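Local coordinates for putative cyclohexadienyl dehydrogenase and ADH prephenate dehydrogenase (Rhizobium meliloti, PDB 4WJI), which probably catalyses the NAD(P)-dependent oxidative decarboxylation of prephenate to 4-hydroxyphenylpyruvate, a step in tyrosine biosynthesis, at residues S57-V62 with A85-P90. Numbering follows the deposited sequence.
With MG (magnesium ion), chain D.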
ATOM      1  N   SER A  57      33.102 -19.412   1.714  1.00 14.63           N
ATOM      2  CA  SER A  57      32.726 -20.748   1.381  1.00 14.46           C
ATOM      3  C   SER A  57      31.582 -21.224   2.238  1.00 14.71           C
ATOM      4  O   SER A  57      31.761 -21.442   3.450  1.00 14.48           O
ATOM      5  CB  SER A  57      33.909 -21.653   1.591  1.00 16.85           C
ATOM      6  OG  SER A  57      33.542 -22.981   1.469  1.00 19.36           O
ATOM      7  N   ALA A  58      30.414 -21.450   1.626  1.00 13.12           N
ATOM      8  CA  ALA A  58      29.297 -22.047   2.366  1.00 11.10           C
ATOM      9  C   ALA A  58      29.646 -23.460   2.898  1.00 11.66           C
ATOM     10  O   ALA A  58      29.243 -23.830   3.991  1.00 12.51           O
ATOM     11  CB  ALA A  58      28.054 -22.088   1.493  1.00 14.79           C
ATOM     12  N   ALA A  59      30.423 -24.226   2.131  1.00 14.37           N
ATOM     13  CA  ALA A  59      30.851 -25.539   2.586  1.00 13.13           C
ATOM     14  C   ALA A  59      31.631 -25.416   3.901  1.00 12.78           C
ATOM     15  O   ALA A  59      31.359 -26.158   4.856  1.00 17.08           O
ATOM     16  CB  ALA A  59      31.671 -26.222   1.519  1.00 15.50           C
ATOM     17  N   GLU A  60      32.597 -24.498   3.955  1.00 12.59           N
ATOM     18  CA  GLU A  60      33.330 -24.276   5.205  1.00 14.43           C
ATOM     19  C   GLU A  60      32.427 -23.760   6.326  1.00 11.73           C
ATOM     20  O   GLU A  60      32.565 -24.159   7.488  1.00 15.19           O
ATOM     21  CB  GLU A  60      34.411 -23.207   5.040  1.00 19.13           C
ATOM     22  CG  GLU A  60      35.660 -23.547   4.292  1.00 29.14           C
ATOM     23  CD  GLU A  60      36.716 -22.440   4.460  1.00 39.14           C
ATOM     24  OE1 GLU A  60      36.437 -21.313   5.036  1.00 28.65           O
ATOM     25  OE2 GLU A  60      37.843 -22.696   3.994  1.00 44.76           O
ATOM     26  N   ALA A  61      31.485 -22.892   5.968  1.00 11.07           N
ATOM     27  CA  ALA A  61      30.639 -22.246   6.979  1.00 12.19           C
ATOM     28  C   ALA A  61      29.821 -23.219   7.811  1.00 10.20           C
ATOM     29  O   ALA A  61      29.523 -22.949   9.001  1.00 11.48           O
ATOM     30  CB  ALA A  61      29.703 -21.239   6.330  1.00 12.55           C
ATOM     31  N   VAL A  62      29.382 -24.288   7.160  1.00  9.68           N
ATOM     32  CA  VAL A  62      28.515 -25.237   7.830  1.00  9.59           C
ATOM     33  C   VAL A  62      29.252 -26.278   8.659  1.00  9.89           C
ATOM     34  O   VAL A  62      28.615 -27.043   9.365  1.00 10.47           O
ATOM     35  CB  VAL A  62      27.513 -25.926   6.889  1.00  9.94           C
ATOM     36  CG1 VAL A  62      26.730 -24.886   6.128  1.00 11.33           C
ATOM     37  CG2 VAL A  62      28.206 -26.870   5.906  1.00 11.36           C
ATOM     38  N   ALA A  85      26.093 -29.991   1.240  1.00 11.07           N
ATOM     39  CA  ALA A  85      25.598 -31.299   1.639  1.00 12.42           C
ATOM     40  C   ALA A  85      26.646 -32.171   2.332  1.00 11.93           C
ATOM     41  O   ALA A  85      26.360 -32.781   3.365  1.00 13.33           O
ATOM     42  CB  ALA A  85      25.048 -32.033   0.423  1.00 15.77           C
ATOM     43  N   ALA A  86      27.824 -32.259   1.711  1.00 11.51           N
ATOM     44  CA  ALA A  86      28.886 -33.147   2.176  1.00 14.11           C
ATOM     45  C   ALA A  86      29.584 -32.687   3.459  1.00 13.67           C
ATOM     46  O   ALA A  86      30.361 -33.442   4.046  1.00 17.09           O
ATOM     47  CB  ALA A  86      29.929 -33.347   1.082  1.00 19.55           C
ATOM     48  N   HIS A  87      29.307 -31.455   3.853  1.00 11.39           N
ATOM     49  CA  HIS A  87      29.979 -30.790   4.942  1.00 11.10           C
ATOM     50  C   HIS A  87      29.148 -30.609   6.191  1.00  9.88           C
ATOM     51  O   HIS A  87      29.669 -30.197   7.241  1.00 11.46           O
ATOM     52  CB  HIS A  87      30.410 -29.425   4.449  1.00 12.17           C
ATOM     53  CG  HIS A  87      31.367 -29.497   3.311  1.00 14.65           C
ATOM     54  ND1 HIS A  87      32.726 -29.441   3.495  1.00 24.16           N
ATOM     55  CD2 HIS A  87      31.164 -29.660   1.982  1.00 17.48           C
ATOM     56  CE1 HIS A  87      33.328 -29.560   2.323  1.00 25.87           C
ATOM     57  NE2 HIS A  87      32.402 -29.698   1.387  1.00 22.46           N
ATOM     58  N   LEU A  88      27.888 -30.981   6.117  1.00  9.30           N
ATOM     59  CA  LEU A  88      27.002 -30.916   7.275  1.00  9.57           C
ATOM     60  C   LEU A  88      27.293 -32.020   8.283  1.00  9.95           C
ATOM     61  O   LEU A  88      27.492 -33.173   7.891  1.00 13.22           O
ATOM     62  CB  LEU A  88      25.561 -31.042   6.808  1.00  9.41           C
ATOM     63  CG  LEU A  88      25.018 -29.904   5.947  1.00  9.25           C
ATOM     64  CD1 LEU A  88      23.769 -30.315   5.164  1.00 12.12           C
ATOM     65  CD2 LEU A  88      24.739 -28.663   6.795  1.00 11.27           C
ATOM     66  N   LYS A  89      27.256 -31.691   9.569  1.00 11.50           N
ATOM     67  CA  LYS A  89      27.480 -32.748  10.553  1.00 13.35           C
ATOM     68  C   LYS A  89      26.176 -33.532  10.784  1.00 11.70           C
ATOM     69  O   LYS A  89      25.092 -33.021  10.554  1.00 13.38           O
ATOM     70  CB  LYS A  89      28.006 -32.229  11.877  1.00 17.07           C
ATOM     71  CG  LYS A  89      27.030 -31.430  12.660  1.00 14.95           C
ATOM     72  CD  LYS A  89      27.505 -31.217  14.088  1.00 16.71           C
ATOM     73  CE  LYS A  89      26.566 -30.331  14.858  1.00 18.50           C
ATOM     74  NZ  LYS A  89      27.081 -30.002  16.235  1.00 26.40           N
ATOM     75  N   PRO A  90      26.300 -34.793  11.241  1.00 15.17           N
ATOM     76  CA  PRO A  90      25.111 -35.533  11.616  1.00 15.39           C
ATOM     77  C   PRO A  90      24.265 -34.782  12.612  1.00 12.94           C
ATOM     78  O   PRO A  90      24.810 -34.225  13.593  1.00 14.79           O
ATOM     79  CB  PRO A  90      25.666 -36.839  12.213  1.00 21.34           C
ATOM     80  CG  PRO A  90      27.041 -36.953  11.686  1.00 23.55           C
ATOM     81  CD  PRO A  90      27.537 -35.548  11.498  1.00 17.25           C
TER
HETATM   82 MG    MG D 303      32.953 -29.705  -0.998  1.00 44.90          MG
HETATM   83  O   HOH W   1      26.547 -28.831  10.020  1.00 14.15           O
HETATM   84  O   HOH W   2      33.855 -27.701  -0.899  1.00 42.78           O
HETATM   85  O   HOH W   3      34.316 -30.962  -0.462  1.00 48.57           O
HETATM   86  O   HOH W   4      31.266 -31.359  -1.577  1.00 39.69           O
HETATM   87  O   HOH W   5      33.116 -29.774  -2.984  1.00 48.51           O
HETATM   88  O   HOH W   6      30.986 -28.566  -1.568  1.00 27.92           O
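Ala59 sets its methyl group over the middle of one face of the His87 imidazole: CB sits 3.5 Å from the ring centroid and 12° off the ring normal, a CH-pi contact. The carbonyl oxygen of Ala59 also packs against the base of this side chain, 3.4 Å from His87 CB. With CG anti to its own carbonyl carbon (chi1 -62°), the histidine lays its ring beside Ala59 with NE2 pointing to the magnesium.

The apolar part continues at Val62, which touches both His87 and Leu88. CG2 reaches His87 CB at 3.7 Å, the two side chains crossing at about a right angle, and together with CB it also faces the Leu88 methyl CD2, CB at 3.9 Å. Val68 of strand 67-70 touches both Val62 and Leu88, and Ile84 of helix 77-84 packs on Val62, so the patch packs helix 58-61 and the loop before strand 93-96 against that strand and helix, inside the Rossmann-type nucleotide-binding domain.

Polar links are few. Water 1 bridges the two backbones, donating to Val62 O and accepting from Lys89 N at 3.0 Å. Within 57-62, Ser57 is the N-cap: its OG takes the Glu60 N-H in a nearly straight bond (3.1 Å, 172°).

At the metal, His87 NE2 binds magnesium at 2.5 Å, and five waters complete six ligands. The bond is long for magnesium, and the contact lies away from the bound NADP, which is about 12 Å from the side chain of Val62.

At the ring's other nitrogen, ND1 is hydrogen-bonded to Glu63 OE2. That bond, the magnesium at NE2 and the methyl over the face together fix the ring's rotation; with NE2 bound to the metal, ND1 probably carries the proton, and the glutamate's charge would be expected to make the imidazole a better donor to magnesium.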